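Long-range contacts in ABC transporter substrate-binding protein (Rhizobium radiobacter, PDB 6TFX), which binds mannopinic acid as the periplasmic solute-binding protein of an ABC importer, the step that captures this mannityl-opine for uptake by the bacterium: residues 65-73 with 120-131; 35-43 with 52-60. All coordinates share one frame; numbering follows the deposited sequence.

In the fold
Both contacts lie on the same side of the chain's centre and are joined through one four-stranded antiparallel sheet. Contact 2 closes first along the chain, pairing the short hairpin strands 40-41 and 53-54, and its second segment then runs into strand 57-62, an edge of that sheet. Contact 1 pairs the two inner strands, 68-73 and 123-128. Their centres are about 15 Å apart, and the join is direct: Lys72 N lies 2.9 Å from Ser59 O, a probable hydrogen bond, while Trp60 packs on Phe71. Neither contact lines the opine pocket; the side chain of Phe42, in contact 2, is about 13 Å from the bound mannopinic acid.

Contact 1. Residues 65-73 with 120-131; sequences DQLVWTFKL and DAKTVRITLTRR
The indole of Trp69 receives Ile126 O at its edge and Leu128 CD1 obliquely, that methyl lying 3.7 Å from Trp69 NE1, which donates to Gln66 O from above the carbonyl plane. Two residues along the same face, the Phe71 ring repeats the pattern, with Val124 O at its edge and Ile126 CD1 reaching CE1 obliquely at 3.8 Å. The guanidinium of Arg131 presents its edge to a carbonyl: NH1 meets Asp65 O at 2.9 Å, in plane and on a lone pair, the chain bending at chi3 (-76°). Both rings stand on strand 68-73, which runs antiparallel to 123-128 through the hydrogen-bonded pairs Trp69-Ile126 and Phe71-Val124. The other face is more polar. Lys72 turns at chi2 (-76°) to lie alongside Thr123, its NZ 2.9 Å from OG1, and that hydroxyl donates to Asp120 OD1. A water bridges Thr70 OG1 and Arg125 NE, while Arg125 CG packs against Val68 CG1 at 3.7 Å. Asp120 OD1 also takes Lys122 N, an Asx turn just before strand 123-128. Chemically the sheet is two-sided: apolar Leu73, Val124 and Ile126 pack on helix 88-98, whereas Lys72, Thr123 and Asp120 form a polar chain probably favouring the charged forms of its ends.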
loop_
_atom_site.group_PDB
_atom_site.type_symbol
_atom_site.label_atom_id
_atom_site.label_comp_id
_atom_site.label_asym_id
_atom_site.label_seq_id
_atom_site.Cartn_x
_atom_site.Cartn_y
_atom_site.Cartn_z
ATOM N N ASP A 65 -3.383 22.784 -22.910
ATOM C CA ASP A 65 -3.024 21.412 -23.259
ATOM C C ASP A 65 -2.774 20.527 -22.053
ATOM O O ASP A 65 -2.506 19.337 -22.225
ATOM C CB ASP A 65 -1.857 21.331 -24.260
ATOM C CG ASP A 65 -0.544 21.952 -23.829
ATOM O OD1 ASP A 65 -0.306 22.053 -22.609
ATOM O OD2 ASP A 65 0.253 22.345 -24.721
ATOM N N GLN A 66 -2.875 21.087 -20.825
ATOM C CA GLN A 66 -2.692 20.335 -19.576
ATOM C C GLN A 66 -1.313 19.696 -19.465
ATOM O O GLN A 66 -1.139 18.654 -18.812
ATOM C CB GLN A 66 -3.822 19.303 -19.329
ATOM C CG GLN A 66 -5.183 19.977 -19.222
ATOM C CD GLN A 66 -6.223 18.904 -19.071
ATOM O OE1 GLN A 66 -6.600 18.224 -20.034
ATOM N NE2 GLN A 66 -6.680 18.705 -17.857
ATOM N N LEU A 67 -0.322 20.346 -20.066
ATOM C CA LEU A 67 1.063 19.883 -19.926
ATOM C C LEU A 67 1.817 20.734 -18.903
ATOM O O LEU A 67 2.889 20.322 -18.452
ATOM C CB LEU A 67 1.826 19.937 -21.257
ATOM C CG LEU A 67 1.290 19.053 -22.397
ATOM C CD1 LEU A 67 2.147 19.210 -23.648
ATOM C CD2 LEU A 67 1.249 17.612 -22.002
ATOM N N VAL A 68 1.303 21.929 -18.585
ATOM C CA VAL A 68 1.993 22.804 -17.633
ATOM C C VAL A 68 1.016 23.146 -16.529
ATOM O O VAL A 68 -0.043 23.724 -16.795
ATOM C CB VAL A 68 2.566 24.072 -18.323
ATOM C CG1 VAL A 68 3.282 24.966 -17.301
ATOM C CG2 VAL A 68 3.506 23.699 -19.466
ATOM N N TRP A 69 1.366 22.759 -15.303
ATOM C CA TRP A 69 0.547 22.973 -14.111
ATOM C C TRP A 69 1.248 23.930 -13.169
ATOM O O TRP A 69 2.432 23.743 -12.866
ATOM C CB TRP A 69 0.310 21.642 -13.414
ATOM C CG TRP A 69 -0.557 20.718 -14.217
ATOM C CD1 TRP A 69 -0.211 20.044 -15.356
ATOM C CD2 TRP A 69 -1.904 20.339 -13.921
ATOM N NE1 TRP A 69 -1.270 19.286 -15.801
ATOM C CE2 TRP A 69 -2.314 19.429 -14.926
ATOM C CE3 TRP A 69 -2.792 20.638 -12.864
ATOM C CZ2 TRP A 69 -3.582 18.836 -14.925
ATOM C CZ3 TRP A 69 -4.058 20.054 -12.869
ATOM C CH2 TRP A 69 -4.439 19.163 -13.887
ATOM N N THR A 70 0.510 24.931 -12.680
ATOM C CA THR A 70 1.089 25.923 -11.769
ATOM C C THR A 70 0.363 25.836 -10.437
ATOM O O THR A 70 -0.859 25.969 -10.402
ATOM C CB THR A 70 1.019 27.329 -12.382
ATOM O OG1 THR A 70 1.662 27.297 -13.667
ATOM C CG2 THR A 70 1.698 28.379 -11.500
ATOM N N PHE A 71 1.123 25.573 -9.367
ATOM C CA PHE A 71 0.596 25.451 -8.009
ATOM C C PHE A 71 0.990 26.647 -7.168
ATOM O O PHE A 71 2.171 26.985 -7.108
ATOM C CB PHE A 71 1.112 24.168 -7.326
ATOM C CG PHE A 71 0.524 22.914 -7.927
ATOM C CD1 PHE A 71 1.038 22.377 -9.106
ATOM C CD2 PHE A 71 -0.570 22.286 -7.336
ATOM C CE1 PHE A 71 0.443 21.264 -9.702
ATOM C CE2 PHE A 71 -1.141 21.150 -7.916
ATOM C CZ PHE A 71 -0.645 20.659 -9.103
ATOM N N LYS A 72 -0.000 27.278 -6.523
ATOM C CA LYS A 72 0.247 28.425 -5.655
ATOM C C LYS A 72 0.250 27.909 -4.230
ATOM O O LYS A 72 -0.740 27.335 -3.768
ATOM C CB LYS A 72 -0.797 29.538 -5.863
ATOM C CG LYS A 72 -0.665 30.243 -7.219
ATOM C CD LYS A 72 0.506 31.226 -7.255
ATOM C CE LYS A 72 0.720 31.844 -8.616
ATOM N NZ LYS A 72 1.864 32.794 -8.600
ATOM N N LEU A 73 1.377 28.058 -3.557
ATOM C CA LEU A 73 1.511 27.524 -2.213
ATOM C C LEU A 73 0.922 28.426 -1.180
ATOM O O LEU A 73 0.965 29.654 -1.301
ATOM C CB LEU A 73 2.984 27.242 -1.848
ATOM C CG LEU A 73 3.790 26.402 -2.850
ATOM C CD1 LEU A 73 5.115 26.033 -2.258
ATOM C CD2 LEU A 73 3.037 25.144 -3.258
ATOM N N ASP A 120 8.787 31.226 -8.008
ATOM C CA ASP A 120 9.099 32.099 -6.875
ATOM C C ASP A 120 8.925 31.261 -5.622
ATOM O O ASP A 120 8.587 30.077 -5.755
ATOM C CB ASP A 120 8.272 33.404 -6.884
ATOM C CG ASP A 120 6.777 33.217 -6.849
ATOM O OD1 ASP A 120 6.307 32.341 -6.087
ATOM O OD2 ASP A 120 6.065 33.976 -7.560
ATOM N N ALA A 121 9.138 31.833 -4.414
ATOM C CA ALA A 121 9.060 31.062 -3.156
ATOM C C ALA A 121 7.713 30.383 -2.894
ATOM O O ALA A 121 7.668 29.401 -2.138
ATOM C CB ALA A 121 9.445 31.937 -1.970
ATOM N N LYS A 122 6.623 30.889 -3.515
ATOM C CA LYS A 122 5.287 30.322 -3.301
ATOM C C LYS A 122 4.611 29.818 -4.591
ATOM O O LYS A 122 3.391 29.708 -4.629
ATOM C CB LYS A 122 4.379 31.329 -2.546
ATOM C CG LYS A 122 4.113 32.644 -3.307
ATOM C CD LYS A 122 3.233 33.616 -2.515
ATOM C CE LYS A 122 3.225 35.003 -3.114
ATOM N NZ LYS A 122 1.913 35.343 -3.725
ATOM N N THR A 123 5.382 29.570 -5.654
ATOM C CA THR A 123 4.803 29.133 -6.920
ATOM C C THR A 123 5.664 28.021 -7.506
ATOM O O THR A 123 6.864 28.221 -7.705
ATOM C CB THR A 123 4.694 30.326 -7.899
ATOM O OG1 THR A 123 3.959 31.376 -7.264
ATOM C CG2 THR A 123 4.018 29.950 -9.212
ATOM N N VAL A 124 5.031 26.862 -7.799
ATOM C CA VAL A 124 5.697 25.689 -8.370
ATOM C C VAL A 124 5.090 25.428 -9.748
ATOM O O VAL A 124 3.865 25.362 -9.873
ATOM C CB VAL A 124 5.478 24.446 -7.454
ATOM C CG1 VAL A 124 6.069 23.186 -8.097
ATOM C CG2 VAL A 124 6.088 24.674 -6.071
ATOM N N ARG A 125 5.944 25.231 -10.756
ATOM C CA ARG A 125 5.484 24.907 -12.095
ATOM C C ARG A 125 5.929 23.475 -12.387
ATOM O O ARG A 125 7.114 23.175 -12.304
ATOM C CB ARG A 125 6.094 25.855 -13.129
ATOM C CG ARG A 125 5.662 25.570 -14.580
ATOM C CD ARG A 125 6.427 26.440 -15.582
ATOM N NE ARG A 125 6.174 27.860 -15.364
ATOM C CZ ARG A 125 6.995 28.836 -15.738
ATOM N NH1 ARG A 125 8.140 28.554 -16.352
ATOM N NH2 ARG A 125 6.682 30.104 -15.493
ATOM N N ILE A 126 4.974 22.606 -12.731
ATOM C CA ILE A 126 5.274 21.213 -13.089
ATOM C C ILE A 126 4.959 21.073 -14.582
ATOM O O ILE A 126 3.842 21.361 -15.006
ATOM C CB ILE A 126 4.424 20.217 -12.257
ATOM C CG1 ILE A 126 4.746 20.385 -10.746
ATOM C CG2 ILE A 126 4.651 18.772 -12.733
ATOM C CD1 ILE A 126 3.856 19.610 -9.818
ATOM N N THR A 127 5.951 20.650 -15.365
ATOM C CA THR A 127 5.773 20.462 -16.803
ATOM C C THR A 127 5.817 18.953 -17.034
ATOM O O THR A 127 6.696 18.257 -16.502
ATOM C CB THR A 127 6.914 21.161 -17.573
ATOM O OG1 THR A 127 6.886 22.560 -17.269
ATOM C CG2 THR A 127 6.801 20.970 -19.106
ATOM N N LEU A 128 4.873 18.466 -17.855
ATOM C CA LEU A 128 4.724 17.048 -18.173
ATOM C C LEU A 128 5.186 16.765 -19.587
ATOM O O LEU A 128 5.087 17.638 -20.455
ATOM C CB LEU A 128 3.232 16.638 -18.051
ATOM C CG LEU A 128 2.557 17.003 -16.716
ATOM C CD1 LEU A 128 1.065 16.614 -16.733
ATOM C CD2 LEU A 128 3.260 16.353 -15.549
ATOM N N THR A 129 5.608 15.513 -19.824
ATOM C CA THR A 129 6.008 15.077 -21.174
ATOM C C THR A 129 4.753 14.750 -22.011
ATOM O O THR A 129 4.850 14.629 -23.228
ATOM C CB THR A 129 6.928 13.844 -21.101
ATOM O OG1 THR A 129 6.184 12.721 -20.624
ATOM C CG2 THR A 129 8.148 14.069 -20.237
ATOM N N ARG A 130 3.602 14.542 -21.346
ATOM C CA ARG A 130 2.322 14.226 -21.997
ATOM C C ARG A 130 1.225 14.404 -20.955
ATOM O O ARG A 130 1.532 14.525 -19.778
ATOM C CB ARG A 130 2.307 12.781 -22.525
ATOM C CG ARG A 130 2.546 11.790 -21.414
ATOM C CD ARG A 130 2.061 10.420 -21.746
ATOM N NE ARG A 130 2.440 9.472 -20.693
ATOM C CZ ARG A 130 1.676 9.145 -19.652
ATOM N NH1 ARG A 130 0.492 9.717 -19.481
ATOM N NH2 ARG A 130 2.102 8.254 -18.765
ATOM N N ARG A 131 -0.047 14.412 -21.372
ATOM C CA ARG A 131 -1.103 14.554 -20.366
ATOM C C ARG A 131 -1.115 13.377 -19.403
ATOM O O ARG A 131 -0.886 12.223 -19.809
ATOM C CB ARG A 131 -2.465 14.736 -21.032
ATOM C CG ARG A 131 -2.624 16.159 -21.539
ATOM C CD ARG A 131 -3.917 16.390 -22.315
ATOM N NE ARG A 131 -3.863 15.825 -23.668
ATOM C CZ ARG A 131 -3.233 16.388 -24.696
ATOM N NH1 ARG A 131 -2.594 17.553 -24.543
ATOM N NH2 ARG A 131 -3.228 15.792 -25.883
HETATM O O HOH W 1 3.848 28.778 -14.185
#

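Contact 2. Residues 35-43 with 52-60; sequences IYGALVRFA and IEADLAESW
Val40 lays its CG1 methyl over one face of the Trp60 indole, 3.8 Å from the centroid of the six-membered ring, a CH-pi contact. Its other methyl, CG2, meets Ile52 CG2 at 3.6 Å, so one branch meets Ile52 and the other Trp60. Packing is equally close around Asp55. There CG stands anti to the backbone N (chi1 -160°), which carries OD2 to the N-H of Ala38 at 2.9 Å in a nearly straight bond (172°), although the donor lies out of the carboxylate plane. Ala38 O takes Leu56 N, and Leu39 O accepts from both Asp55 N and Ala57 N, so two buried carbonyls are satisfied by the backbone of 55-57.

Toward the partly exposed side the side chains are held by charge. Arg41, extended from CG to NE, sends NE to Glu53 OE2 at 2.8 Å in a salt bridge, with a weak second bond from NH2; guanidinium and carboxylate are turned 43° apart. Their backbones form the hydrogen-bonded pair of this small antiparallel hairpin.

Around the hairpin, Arg191 forms a salt bridge with Asp55 OD1, Leu39 and Leu56 rest on Val91 of helix 88-98, Ile52 and Trp60 touch Leu136 of helix 135-138, and Ala57 packs on Phe71 of strand 68-73.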
loop_
_atom_site.group_PDB
_atom_site.type_symbol
_atom_site.label_atom_id
_atom_site.label_comp_id
_atom_site.label_asym_id
_atom_site.label_seq_id
_atom_site.Cartn_x
_atom_site.Cartn_y
_atom_site.Cartn_z
ATOM N N ILE A 35 2.580 12.377 9.796
ATOM C CA ILE A 35 3.703 13.322 9.880
ATOM C C ILE A 35 3.766 14.302 8.745
ATOM O O ILE A 35 4.223 15.427 8.955
ATOM C CB ILE A 35 5.034 12.499 9.938
ATOM C CG1 ILE A 35 5.050 11.527 11.151
ATOM C CG2 ILE A 35 6.306 13.387 9.901
ATOM C CD1 ILE A 35 6.072 10.336 10.972
ATOM N N TYR A 36 3.455 13.833 7.508
ATOM C CA TYR A 36 3.634 14.654 6.325
ATOM C C TYR A 36 2.327 15.059 5.661
ATOM O O TYR A 36 1.263 14.437 5.875
ATOM C CB TYR A 36 4.406 13.841 5.289
ATOM C CG TYR A 36 5.781 13.408 5.726
ATOM C CD1 TYR A 36 6.878 14.247 5.562
ATOM C CD2 TYR A 36 6.000 12.142 6.267
ATOM C CE1 TYR A 36 8.157 13.850 5.949
ATOM C CE2 TYR A 36 7.274 11.733 6.658
ATOM C CZ TYR A 36 8.355 12.583 6.471
ATOM O OH TYR A 36 9.625 12.168 6.795
ATOM N N GLY A 37 2.467 16.033 4.775
ATOM C CA GLY A 37 1.416 16.479 3.861
ATOM C C GLY A 37 1.966 16.549 2.443
ATOM O O GLY A 37 3.130 16.193 2.195
ATOM N N ALA A 38 1.154 17.033 1.506
ATOM C CA ALA A 38 1.577 17.104 0.113
ATOM C C ALA A 38 1.021 18.392 -0.523
ATOM O O ALA A 38 0.399 19.208 0.172
ATOM C CB ALA A 38 1.070 15.863 -0.618
ATOM N N LEU A 39 1.210 18.571 -1.844
ATOM C CA LEU A 39 0.604 19.734 -2.514
ATOM C C LEU A 39 -0.928 19.679 -2.377
ATOM O O LEU A 39 -1.573 20.692 -2.104
ATOM C CB LEU A 39 0.970 19.726 -3.991
ATOM C CG LEU A 39 2.403 20.202 -4.307
ATOM C CD1 LEU A 39 2.774 19.882 -5.759
ATOM C CD2 LEU A 39 2.552 21.703 -4.049
ATOM N N VAL A 40 -1.497 18.483 -2.565
ATOM C CA VAL A 40 -2.961 18.256 -2.474
ATOM C C VAL A 40 -3.184 17.018 -1.619
ATOM O O VAL A 40 -2.229 16.298 -1.324
ATOM C CB VAL A 40 -3.605 18.124 -3.888
ATOM C CG1 VAL A 40 -3.415 19.403 -4.699
ATOM C CG2 VAL A 40 -3.022 16.934 -4.668
ATOM N N ARG A 41 -4.443 16.724 -1.241
ATOM C CA ARG A 41 -4.589 15.533 -0.431
ATOM C C ARG A 41 -5.909 14.887 -0.706
ATOM O O ARG A 41 -6.839 15.556 -1.140
ATOM C CB ARG A 41 -4.530 15.907 1.066
ATOM C CG ARG A 41 -5.727 16.780 1.532
ATOM C CD ARG A 41 -5.736 16.824 3.039
ATOM N NE ARG A 41 -6.860 17.577 3.585
ATOM C CZ ARG A 41 -7.058 17.727 4.886
ATOM N NH1 ARG A 41 -6.225 17.162 5.762
ATOM N NH2 ARG A 41 -8.089 18.439 5.329
ATOM N N PHE A 42 -6.013 13.611 -0.395
ATOM C CA PHE A 42 -7.303 12.937 -0.406
ATOM C C PHE A 42 -8.101 13.589 0.752
ATOM O O PHE A 42 -7.517 13.996 1.764
ATOM C CB PHE A 42 -7.099 11.469 -0.025
ATOM C CG PHE A 42 -6.580 10.681 -1.197
ATOM C CD1 PHE A 42 -5.217 10.649 -1.486
ATOM C CD2 PHE A 42 -7.438 9.916 -1.966
ATOM C CE1 PHE A 42 -4.740 9.929 -2.595
ATOM C CE2 PHE A 42 -6.961 9.186 -3.064
ATOM C CZ PHE A 42 -5.623 9.224 -3.385
ATOM N N ALA A 43 -9.432 13.676 0.626
ATOM C CA ALA A 43 -10.210 14.190 1.745
ATOM C C ALA A 43 -10.026 13.220 2.905
ATOM O O ALA A 43 -10.069 11.998 2.690
ATOM C CB ALA A 43 -11.689 14.223 1.372
ATOM N N ILE A 52 -9.902 14.530 -3.948
ATOM C CA ILE A 52 -8.680 15.318 -3.763
ATOM C C ILE A 52 -8.981 16.800 -3.648
ATOM O O ILE A 52 -9.811 17.350 -4.388
ATOM C CB ILE A 52 -7.619 14.958 -4.820
ATOM C CG1 ILE A 52 -7.050 13.558 -4.471
ATOM C CG2 ILE A 52 -6.488 15.989 -4.843
ATOM C CD1 ILE A 52 -6.246 12.868 -5.553
ATOM N N GLU A 53 -8.342 17.425 -2.637
ATOM C CA GLU A 53 -8.564 18.829 -2.277
ATOM C C GLU A 53 -7.223 19.517 -1.948
ATOM O O GLU A 53 -6.202 18.846 -1.793
ATOM C CB GLU A 53 -9.508 18.912 -1.058
ATOM C CG GLU A 53 -9.061 18.099 0.151
ATOM C CD GLU A 53 -9.930 18.157 1.400
ATOM O OE1 GLU A 53 -11.164 17.953 1.305
ATOM O OE2 GLU A 53 -9.361 18.386 2.490
ATOM N N ALA A 54 -7.243 20.843 -1.771
ATOM C CA ALA A 54 -6.018 21.596 -1.450
ATOM C C ALA A 54 -5.333 21.115 -0.139
ATOM O O ALA A 54 -6.014 20.767 0.832
ATOM C CB ALA A 54 -6.356 23.069 -1.305
ATOM N N ASP A 55 -3.989 21.161 -0.096
ATOM C CA ASP A 55 -3.218 20.840 1.131
ATOM C C ASP A 55 -2.156 21.964 1.203
ATOM O O ASP A 55 -2.534 23.115 1.439
ATOM C CB ASP A 55 -2.594 19.427 1.089
ATOM C CG ASP A 55 -2.209 18.830 2.445
ATOM O OD1 ASP A 55 -2.667 19.363 3.487
ATOM O OD2 ASP A 55 -1.449 17.809 2.467
ATOM N N LEU A 56 -0.874 21.690 0.870
ATOM C CA LEU A 56 0.126 22.780 0.855
ATOM C C LEU A 56 -0.221 23.817 -0.228
ATOM O O LEU A 56 -0.023 25.020 -0.018
ATOM C CB LEU A 56 1.518 22.207 0.607
ATOM C CG LEU A 56 2.629 23.212 0.323
ATOM C CD1 LEU A 56 2.916 24.131 1.554
ATOM C CD2 LEU A 56 3.880 22.468 -0.073
ATOM N N ALA A 57 -0.707 23.340 -1.403
ATOM C CA ALA A 57 -1.129 24.248 -2.488
ATOM C C ALA A 57 -2.510 24.802 -2.160
ATOM O O ALA A 57 -3.430 24.020 -1.929
ATOM C CB ALA A 57 -1.196 23.510 -3.811
ATOM N N GLU A 58 -2.673 26.125 -2.160
ATOM C CA GLU A 58 -4.006 26.679 -1.895
ATOM C C GLU A 58 -4.849 26.681 -3.191
ATOM O O GLU A 58 -6.077 26.656 -3.125
ATOM C CB GLU A 58 -3.927 28.083 -1.274
ATOM C CG GLU A 58 -3.168 29.097 -2.109
ATOM C CD GLU A 58 -3.036 30.474 -1.485
ATOM O OE1 GLU A 58 -3.465 30.651 -0.322
ATOM O OE2 GLU A 58 -2.493 31.377 -2.161
ATOM N N SER A 59 -4.178 26.723 -4.364
ATOM C CA SER A 59 -4.858 26.731 -5.662
ATOM C C SER A 59 -3.898 26.253 -6.738
ATOM O O SER A 59 -2.684 26.203 -6.522
ATOM C CB SER A 59 -5.360 28.137 -6.007
ATOM O OG SER A 59 -4.288 29.036 -6.232
ATOM N N TRP A 60 -4.442 25.888 -7.894
ATOM C CA TRP A 60 -3.616 25.457 -9.006
ATOM C C TRP A 60 -4.378 25.628 -10.277
ATOM O O TRP A 60 -5.610 25.735 -10.251
ATOM C CB TRP A 60 -3.139 24.014 -8.852
ATOM C CG TRP A 60 -4.234 23.007 -8.704
ATOM C CD1 TRP A 60 -4.829 22.278 -9.695
ATOM C CD2 TRP A 60 -4.840 22.589 -7.474
ATOM N NE1 TRP A 60 -5.801 21.462 -9.161
ATOM C CE2 TRP A 60 -5.822 21.628 -7.795
ATOM C CE3 TRP A 60 -4.631 22.924 -6.124
ATOM C CZ2 TRP A 60 -6.631 21.033 -6.820
ATOM C CZ3 TRP A 60 -5.427 22.332 -5.160
ATOM C CH2 TRP A 60 -6.409 21.393 -5.509
#